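Long-range contacts in esterase D (Cellvibrio japonicus, PDB 2W87), which binds glucuronic acid through its calcium-containing family 35 carbohydrate-binding module, the part described here; the whole enzyme probably splits feruloyl esters of plant cell-wall polysaccharides: residues L71-G76 against V101-G106; V41-D46 against N108-S113; T64-G69 against S84-G89. All blocks are in the same frame, centred on the assembly; numbering follows the deposited sequence. Where two conformers were deposited one is given.

Overall arrangement
The three contacts belong to one beta-sandwich carbohydrate-binding module. Contact 2, buried near its middle, pairs two central strands of one sheet; contact 1, its centre about 8 Å away and toward the end far from the sugar, packs a neighbouring strand of that sheet against the second sheet. They meet directly through a probable hydrogen bond from N74 N to I109 O, 2.8 Å. Contact 3 lies about 23 Å from contact 1 and about 20 Å from contact 2, centre to centre, in loops at the sugar-binding end. R67 there bonds the carboxylate of the glucuronic acid, whereas the V41 side chain of contact 2 lies about 10 Å from the sugar. L112 CD1 touches G69 CA at 4.0 Å.

Contact 1: L71-G76 against V101-G106; sequences LVINGG and VDLVQG
The strands carrying I73 and L103 run roughly parallel, 21° apart, with axes 9.0 Å from each other at their closest, a spacing that belongs to sheets stacked face to face and not to paired neighbours. Strand 69-73 belongs to one sheet of the beta-sandwich and strand 95-103 is an outer strand of the other. I73 does most of the bridging. Its CG1 lies anti to the carbonyl carbon and its chain then runs out straight (chi2 -178°), which drives CD1 into the opposite segment. There CD1 meets L103 CD2 at 3.7 Å, the two side chains crossing at about a right angle, and lies 3.5 Å from D102 O. The same methyl also reaches V101 CB at 4.2 Å. An isoleucine suits this place because it is branched at CB, which agrees with the extended backbone, and still has a long arm for spanning two sheets. L71 CD2 adds a looser touch on V101 CG1, 4.5 Å away, and both of these residues also rest on L55 of strand 51-60. At the turn, N74 lays ND2 against V104 CG2 at 3.9 Å. This asparagine sits in a left-handed backbone conformation, and G76 N closes the turn on I73 O at 3.2 Å. Its amide is engaged elsewhere: ND2 bonds to N78 OD1 and N107 O, and OD1 accepts from I109 N. The two segments are therefore joined by van der Waals and hydrophobic contact alone, while the N74 amide is spent on tying the turn to N78 and to strand 106-114.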
loop_
_atom_site.group_PDB
_atom_site.type_symbol
_atom_site.label_atom_id
_atom_site.label_comp_id
_atom_site.label_asym_id
_atom_site.label_seq_id
_atom_site.Cartn_x
_atom_site.Cartn_y
_atom_site.Cartn_z
ATOM N N LEU A 71 -5.278 5.450 4.555
ATOM C CA LEU A 71 -5.495 4.874 3.236
ATOM C C LEU A 71 -6.755 5.506 2.680
ATOM O O LEU A 71 -7.817 5.377 3.285
ATOM C CB LEU A 71 -5.637 3.350 3.310
ATOM C CG LEU A 71 -5.724 2.711 1.905
ATOM C CD1 LEU A 71 -5.052 1.372 1.842
ATOM C CD2 LEU A 71 -7.138 2.613 1.406
ATOM N N VAL A 72 -6.637 6.195 1.545
ATOM C CA VAL A 72 -7.786 6.902 0.962
ATOM C C VAL A 72 -8.024 6.405 -0.455
ATOM O O VAL A 72 -7.094 6.017 -1.159
ATOM C CB VAL A 72 -7.648 8.458 0.987
ATOM C CG1 VAL A 72 -7.434 8.946 2.421
ATOM C CG2 VAL A 72 -6.507 8.958 0.062
ATOM N N ILE A 73 -9.289 6.393 -0.855
ATOM C CA ILE A 73 -9.662 5.982 -2.194
ATOM C C ILE A 73 -10.119 7.224 -2.946
ATOM O O ILE A 73 -10.982 7.975 -2.471
ATOM C CB ILE A 73 -10.746 4.928 -2.157
ATOM C CG1 ILE A 73 -10.255 3.710 -1.374
ATOM C CG2 ILE A 73 -11.154 4.525 -3.543
ATOM C CD1 ILE A 73 -11.266 2.584 -1.322
ATOM N N ASN A 74 -9.529 7.456 -4.104
ATOM C CA ASN A 74 -9.849 8.617 -4.920
ATOM C C ASN A 74 -9.752 9.952 -4.167
ATOM O O ASN A 74 -10.627 10.802 -4.244
ATOM C CB ASN A 74 -11.200 8.401 -5.580
ATOM C CG ASN A 74 -11.147 7.318 -6.633
ATOM O OD1 ASN A 74 -10.074 7.015 -7.199
ATOM N ND2 ASN A 74 -12.297 6.735 -6.922
ATOM N N GLY A 75 -8.632 10.130 -3.491
ATOM C CA GLY A 75 -8.293 11.408 -2.859
ATOM C C GLY A 75 -9.261 11.690 -1.736
ATOM O O GLY A 75 -9.527 12.851 -1.413
ATOM N N GLY A 76 -9.842 10.637 -1.171
ATOM C CA GLY A 76 -10.709 10.807 -0.014
ATOM C C GLY A 76 -12.174 10.937 -0.384
ATOM O O GLY A 76 -13.039 10.817 0.476
ATOM N N VAL A 101 -12.149 -2.735 2.461
ATOM C CA VAL A 101 -12.472 -1.423 1.941
ATOM C C VAL A 101 -13.541 -1.596 0.892
ATOM O O VAL A 101 -13.653 -2.659 0.299
ATOM C CB VAL A 101 -11.283 -0.725 1.255
ATOM C CG1 VAL A 101 -10.099 -0.616 2.198
ATOM C CG2 VAL A 101 -10.884 -1.447 -0.038
ATOM N N ASP A 102 -14.306 -0.535 0.667
ATOM C CA ASP A 102 -15.339 -0.560 -0.355
ATOM C C ASP A 102 -14.800 0.169 -1.561
ATOM O O ASP A 102 -14.590 1.386 -1.522
ATOM C CB ASP A 102 -16.616 0.085 0.162
ATOM C CG ASP A 102 -17.496 -0.913 0.898
ATOM O OD1 ASP A 102 -18.069 -1.805 0.225
ATOM O OD2 ASP A 102 -17.607 -0.825 2.139
ATOM N N LEU A 103 -14.558 -0.581 -2.621
ATOM C CA LEU A 103 -14.148 -0.003 -3.888
ATOM C C LEU A 103 -15.375 0.426 -4.678
ATOM O O LEU A 103 -16.447 -0.184 -4.574
ATOM C CB LEU A 103 -13.314 -0.985 -4.710
ATOM C CG LEU A 103 -11.970 -1.484 -4.162
ATOM C CD1 LEU A 103 -11.190 -2.215 -5.258
ATOM C CD2 LEU A 103 -11.123 -0.386 -3.598
ATOM N N VAL A 104 -15.219 1.495 -5.449
ATOM C CA VAL A 104 -16.271 1.951 -6.355
ATOM C C VAL A 104 -16.129 1.242 -7.702
ATOM O O VAL A 104 -15.035 0.813 -8.094
ATOM C CB VAL A 104 -16.244 3.483 -6.575
ATOM C CG1 VAL A 104 -16.367 4.222 -5.239
ATOM C CG2 VAL A 104 -14.989 3.912 -7.300
ATOM N N GLN A 105 -17.235 1.127 -8.430
ATOM C CA GLN A 105 -17.177 0.602 -9.782
ATOM C C GLN A 105 -16.254 1.525 -10.586
ATOM O O GLN A 105 -16.345 2.757 -10.471
ATOM C CB GLN A 105 -18.577 0.610 -10.397
ATOM C CG GLN A 105 -18.662 -0.103 -11.690
ATOM C CD GLN A 105 -20.033 0.054 -12.334
ATOM O OE1 GLN A 105 -20.648 1.129 -12.285
ATOM N NE2 GLN A 105 -20.500 -1.001 -12.960
ATOM N N GLY A 106 -15.351 0.948 -11.370
ATOM C CA GLY A 106 -14.404 1.759 -12.137
ATOM C C GLY A 106 -13.081 1.970 -11.436
ATOM O O GLY A 106 -12.601 1.085 -10.761
#

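Contact 2: V41-D46 against N108-S113; sequences VVWAID and NIVQLS
V42 CG1 presses on I109 CG2 at 3.5 Å, tighter than usual for two methyls; both branches lie anti to their own backbone N (V42 chi1 -175°). V42 CG2 rests along the aliphatic part of Q111, whose NE2 bonds S113 OG. On the other face I45 CD1 meets V110 CG2 at 3.7 Å, and the W43 indole takes L112 CB at its edge, 3.9 Å from CZ3, while V41 CG1 covers one ring face toward the rim. Beneath these side chains the strands form an antiparallel ladder at the heart of the beta-sandwich. V41, W43 and I45 make hydrogen-bonded pairs with L112, V110 and N108, as in W43 N to V110 O, 2.9 Å and nearly straight at 168°. I45 O is gripped twice, by N108 N at 2.8 Å and weakly by N108 ND2 at 3.4 Å. An asparagine fits this buried position because its OD1 also accepts from V104 N. Farther out, I123 and L126 of the opposing sheet pack on W43, I45 is backed by V128, and the F11 ring meets the indole at about 85°.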
loop_
_atom_site.group_PDB
_atom_site.type_symbol
_atom_site.label_atom_id
_atom_site.label_comp_id
_atom_site.label_asym_id
_atom_site.label_seq_id
_atom_site.Cartn_x
_atom_site.Cartn_y
_atom_site.Cartn_z
ATOM N N VAL A 41 2.472 5.834 -0.844
ATOM C CA VAL A 41 2.563 4.850 -1.913
ATOM C C VAL A 41 1.196 4.836 -2.534
ATOM O O VAL A 41 0.179 4.857 -1.808
ATOM C CB VAL A 41 2.973 3.434 -1.421
ATOM C CG1 VAL A 41 3.135 2.474 -2.624
ATOM C CG2 VAL A 41 4.261 3.525 -0.622
ATOM N N VAL A 42 1.147 4.807 -3.866
ATOM C CA VAL A 42 -0.126 4.908 -4.588
ATOM C C VAL A 42 -0.273 3.797 -5.631
ATOM O O VAL A 42 0.660 3.521 -6.406
ATOM C CB VAL A 42 -0.312 6.292 -5.278
ATOM C CG1 VAL A 42 -1.696 6.421 -5.915
ATOM C CG2 VAL A 42 -0.068 7.437 -4.303
ATOM N N TRP A 43 -1.449 3.164 -5.608
ATOM C CA TRP A 43 -1.853 2.139 -6.562
ATOM C C TRP A 43 -3.154 2.533 -7.212
ATOM O O TRP A 43 -3.882 3.395 -6.722
ATOM C CB TRP A 43 -2.085 0.790 -5.877
ATOM C CG TRP A 43 -0.939 0.267 -5.073
ATOM C CD1 TRP A 43 0.048 -0.514 -5.509
ATOM C CD2 TRP A 43 -0.702 0.498 -3.681
ATOM N NE1 TRP A 43 0.927 -0.799 -4.484
ATOM C CE2 TRP A 43 0.476 -0.194 -3.342
ATOM C CE3 TRP A 43 -1.377 1.212 -2.689
ATOM C CZ2 TRP A 43 0.988 -0.199 -2.057
ATOM C CZ3 TRP A 43 -0.865 1.195 -1.405
ATOM C CH2 TRP A 43 0.305 0.513 -1.105
ATOM N N ALA A 44 -3.485 1.834 -8.290
ATOM C CA ALA A 44 -4.744 2.061 -8.992
ATOM C C ALA A 44 -5.377 0.717 -9.322
ATOM O O ALA A 44 -4.727 -0.150 -9.910
ATOM C CB ALA A 44 -4.534 2.838 -10.260
ATOM N N ILE A 45 -6.649 0.571 -8.968
ATOM C CA ILE A 45 -7.383 -0.682 -9.170
ATOM C C ILE A 45 -8.667 -0.385 -9.920
ATOM O O ILE A 45 -9.401 0.511 -9.534
ATOM C CB ILE A 45 -7.778 -1.291 -7.811
ATOM C CG1 ILE A 45 -6.538 -1.511 -6.917
ATOM C CG2 ILE A 45 -8.500 -2.578 -8.021
ATOM C CD1 ILE A 45 -6.907 -1.455 -5.415
ATOM N N ASP A 46 -8.935 -1.138 -10.990
ATOM C CA ASP A 46 -10.193 -1.037 -11.694
ATOM C C ASP A 46 -11.080 -2.168 -11.191
ATOM O O ASP A 46 -10.647 -3.314 -11.171
ATOM C CB ASP A 46 -9.999 -1.146 -13.202
ATOM C CG ASP A 46 -11.318 -1.000 -13.955
ATOM O OD1 ASP A 46 -11.665 0.155 -14.309
ATOM O OD2 ASP A 46 -12.022 -2.028 -14.133
ATOM N N ASN A 108 -10.157 3.144 -8.962
ATOM C CA ASN A 108 -9.926 3.410 -7.550
ATOM C C ASN A 108 -8.441 3.662 -7.365
ATOM O O ASN A 108 -7.641 2.712 -7.458
ATOM C CB ASN A 108 -10.302 2.178 -6.732
ATOM C CG ASN A 108 -11.776 1.880 -6.766
ATOM O OD1 ASN A 108 -12.510 2.248 -5.838
ATOM N ND2 ASN A 108 -12.222 1.159 -7.813
ATOM N N ILE A 109 -8.067 4.931 -7.156
ATOM C CA ILE A 109 -6.701 5.294 -6.842
ATOM C C ILE A 109 -6.571 5.203 -5.323
ATOM O O ILE A 109 -7.247 5.903 -4.579
ATOM C CB ILE A 109 -6.320 6.695 -7.401
ATOM C CG1 ILE A 109 -6.429 6.683 -8.935
ATOM C CG2 ILE A 109 -4.926 7.073 -6.998
ATOM C CD1 ILE A 109 -6.283 8.053 -9.579
ATOM N N VAL A 110 -5.748 4.269 -4.888
ATOM C CA VAL A 110 -5.554 3.976 -3.486
ATOM C C VAL A 110 -4.228 4.597 -3.015
ATOM O O VAL A 110 -3.166 4.234 -3.504
ATOM C CB VAL A 110 -5.541 2.464 -3.277
ATOM C CG1 VAL A 110 -5.222 2.136 -1.812
ATOM C CG2 VAL A 110 -6.872 1.854 -3.726
ATOM N N GLN A 111 -4.303 5.563 -2.113
ATOM C CA GLN A 111 -3.125 6.236 -1.587
ATOM C C GLN A 111 -2.952 5.896 -0.116
ATOM O O GLN A 111 -3.819 6.211 0.708
ATOM C CB GLN A 111 -3.219 7.754 -1.789
ATOM C CG GLN A 111 -2.075 8.533 -1.183
ATOM C CD GLN A 111 -1.946 9.982 -1.692
ATOM O OE1 GLN A 111 -2.430 10.329 -2.763
ATOM N NE2 GLN A 111 -1.283 10.830 -0.902
ATOM N N LEU A 112 -1.830 5.254 0.200
ATOM C CA LEU A 112 -1.452 4.973 1.568
ATOM C C LEU A 112 -0.382 6.002 1.967
ATOM O O LEU A 112 0.690 6.034 1.381
ATOM C CB LEU A 112 -0.933 3.553 1.677
ATOM C CG LEU A 112 -0.367 3.131 3.031
ATOM C CD1 LEU A 112 -1.500 3.008 4.019
ATOM C CD2 LEU A 112 0.450 1.821 2.921
ATOM N N SER A 113 -0.690 6.842 2.952
ATOM C CA SER A 113 0.175 7.943 3.348
ATOM C C SER A 113 0.581 7.834 4.819
ATOM O O SER A 113 -0.232 7.450 5.665
ATOM C CB SER A 113 -0.522 9.294 3.117
ATOM O OG SER A 113 -1.054 9.418 1.802
#

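Contact 3: T64-G69 against S84-G89; sequences TANRNG and SLPTTG. With GCU (alpha-D-glucopyranuronic acid), chain E.
R67 and L85 meet where two irregular loops of the beta-sandwich come together, one of them supplying R67 to the glucuronic acid pocket of this carbohydrate-binding module. Two direct hydrogen bonds tie the loops: R67 N to L85 O, 3.0 Å and almost straight, and L85 N to N68 OD1, also 3.0 Å, with the donor lying above the carbonyl plane. N68 OD1 accepts a second bond from N66 ND2, so one asparagine fastens both its own loop and the other. A water adds a further link, donating to N66 OD1 at 2.7 Å and accepting from T87 N. Van der Waals contacts accompany these bonds. L85 CD1 lies 3.4 Å from R67 O, a buried oxygen without a hydrogen-bond partner, and the leucine goes on to pack on Y59 and A97. The N66 amide lies against P86, OD1 touching CA at 3.3 Å. R67 NH2 makes a salt bridge to E118 and NH1 a hydrogen bond to L120 O, which would hold the guanidinium in place; H22 and N122 also bond the sugar. The arginine chain is fully extended from CG to NE, and NH1 and NH2 donate to GCU O6A and O6B, each at 2.8 Å, with the carboxylate carbon C6 in the guanidinium plane at its edge.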
loop_
_atom_site.group_PDB
_atom_site.type_symbol
_atom_site.label_atom_id
_atom_site.label_comp_id
_atom_site.label_asym_id
_atom_site.label_seq_id
_atom_site.Cartn_x
_atom_site.Cartn_y
_atom_site.Cartn_z
ATOM N N THR A 64 11.473 1.763 15.522
ATOM C CA THR A 64 11.122 1.489 16.907
ATOM C C THR A 64 9.670 1.759 17.266
ATOM O O THR A 64 9.270 1.471 18.404
ATOM C CB THR A 64 11.975 2.345 17.894
ATOM N N ALA A 65 8.894 2.297 16.328
ATOM C CA ALA A 65 7.533 2.734 16.581
ATOM C C ALA A 65 6.622 2.305 15.424
ATOM O O ALA A 65 7.094 2.042 14.314
ATOM C CB ALA A 65 7.499 4.258 16.750
ATOM N N ASN A 66 5.325 2.219 15.690
ATOM C CA ASN A 66 4.338 2.097 14.610
ATOM C C ASN A 66 4.554 3.227 13.626
ATOM O O ASN A 66 4.925 4.338 14.016
ATOM C CB ASN A 66 2.917 2.230 15.144
ATOM C CG ASN A 66 2.358 0.932 15.684
ATOM O OD1 ASN A 66 3.002 0.234 16.469
ATOM N ND2 ASN A 66 1.125 0.626 15.289
ATOM N N ARG A 67 4.305 2.923 12.353
ATOM C CA ARG A 67 4.305 3.914 11.300
ATOM C C ARG A 67 2.954 3.780 10.572
ATOM O O ARG A 67 2.893 3.419 9.382
ATOM C CB ARG A 67 5.460 3.648 10.378
ATOM C CG ARG A 67 6.785 3.890 10.998
ATOM C CD ARG A 67 7.850 3.777 9.954
ATOM N NE ARG A 67 9.182 3.943 10.519
ATOM C CZ ARG A 67 10.273 4.127 9.783
ATOM N NH1 ARG A 67 10.194 4.176 8.462
ATOM N NH2 ARG A 67 11.454 4.285 10.374
ATOM N N ASN A 68 1.876 4.052 11.300
ATOM C CA ASN A 68 0.529 3.862 10.764
ATOM C C ASN A 68 0.334 4.711 9.523
ATOM O O ASN A 68 1.011 5.733 9.333
ATOM C CB ASN A 68 -0.532 4.215 11.794
ATOM C CG ASN A 68 -0.593 3.238 12.924
ATOM O OD1 ASN A 68 0.163 2.260 12.977
ATOM N ND2 ASN A 68 -1.510 3.479 13.848
ATOM N N GLY A 69 -0.574 4.246 8.681
ATOM C CA GLY A 69 -0.924 4.931 7.459
ATOM C C GLY A 69 -2.402 5.299 7.382
ATOM O O GLY A 69 -3.271 4.703 8.034
ATOM N N SER A 84 -2.927 0.038 10.487
ATOM C CA SER A 84 -1.970 -0.078 11.589
ATOM C C SER A 84 -0.751 -0.824 11.103
ATOM O O SER A 84 -0.885 -1.930 10.569
ATOM C CB SER A 84 -2.589 -0.855 12.740
ATOM O OG SER A 84 -3.746 -0.201 13.218
ATOM N N LEU A 85 0.422 -0.255 11.345
ATOM C CA LEU A 85 1.683 -0.783 10.831
ATOM C C LEU A 85 2.746 -0.798 11.948
ATOM O O LEU A 85 3.668 0.009 11.978
ATOM C CB LEU A 85 2.116 0.065 9.638
ATOM C CG LEU A 85 1.167 0.018 8.420
ATOM C CD1 LEU A 85 1.548 1.090 7.360
ATOM C CD2 LEU A 85 1.146 -1.354 7.779
ATOM N N PRO A 86 2.629 -1.757 12.864
ATOM C CA PRO A 86 3.574 -1.903 13.959
ATOM C C PRO A 86 4.947 -2.355 13.514
ATOM O O PRO A 86 5.147 -2.750 12.376
ATOM C CB PRO A 86 2.894 -2.945 14.883
ATOM C CG PRO A 86 1.985 -3.698 13.978
ATOM C CD PRO A 86 1.550 -2.755 12.911
ATOM N N THR A 87 5.922 -2.266 14.407
ATOM C CA THR A 87 7.253 -2.734 14.058
ATOM C C THR A 87 7.208 -4.222 13.707
ATOM O O THR A 87 6.382 -4.969 14.239
ATOM C CB THR A 87 8.248 -2.498 15.185
ATOM O OG1 THR A 87 9.501 -3.084 14.815
ATOM C CG2 THR A 87 7.748 -3.108 16.489
ATOM N N THR A 88 8.082 -4.639 12.791
ATOM C CA THR A 88 8.248 -6.058 12.447
ATOM C C THR A 88 9.524 -6.636 13.051
ATOM O O THR A 88 9.763 -7.845 12.953
ATOM C CB THR A 88 8.308 -6.266 10.929
ATOM O OG1 THR A 88 9.435 -5.560 10.396
ATOM C CG2 THR A 88 7.029 -5.759 10.266
ATOM N N GLY A 89 10.348 -5.775 13.648
ATOM C CA GLY A 89 11.566 -6.201 14.328
ATOM C C GLY A 89 12.856 -6.080 13.531
ATOM O O GLY A 89 13.946 -6.195 14.097
HETATM C C1 GCU E . 16.758 2.761 6.802
HETATM C C2 GCU E . 16.333 1.536 5.992
HETATM C C3 GCU E . 15.312 1.960 4.942
HETATM C C4 GCU E . 14.104 2.527 5.661
HETATM C C5 GCU E . 14.571 3.699 6.539
HETATM C C6 GCU E . 13.435 4.303 7.352
HETATM O O1 GCU E . 17.313 3.690 5.871
HETATM O O2 GCU E . 17.465 0.984 5.341
HETATM O O3 GCU E . 14.919 0.855 4.125
HETATM O O4 GCU E . 13.104 3.018 4.733
HETATM O O5 GCU E . 15.560 3.253 7.466
HETATM O O6A GCU E . 12.399 4.573 6.728
HETATM O O6B GCU E . 13.594 4.506 8.580
HETATM O O HOH W 1 5.255 -1.161 17.020
HETATM O O HOH W 2 -2.272 1.181 16.005
#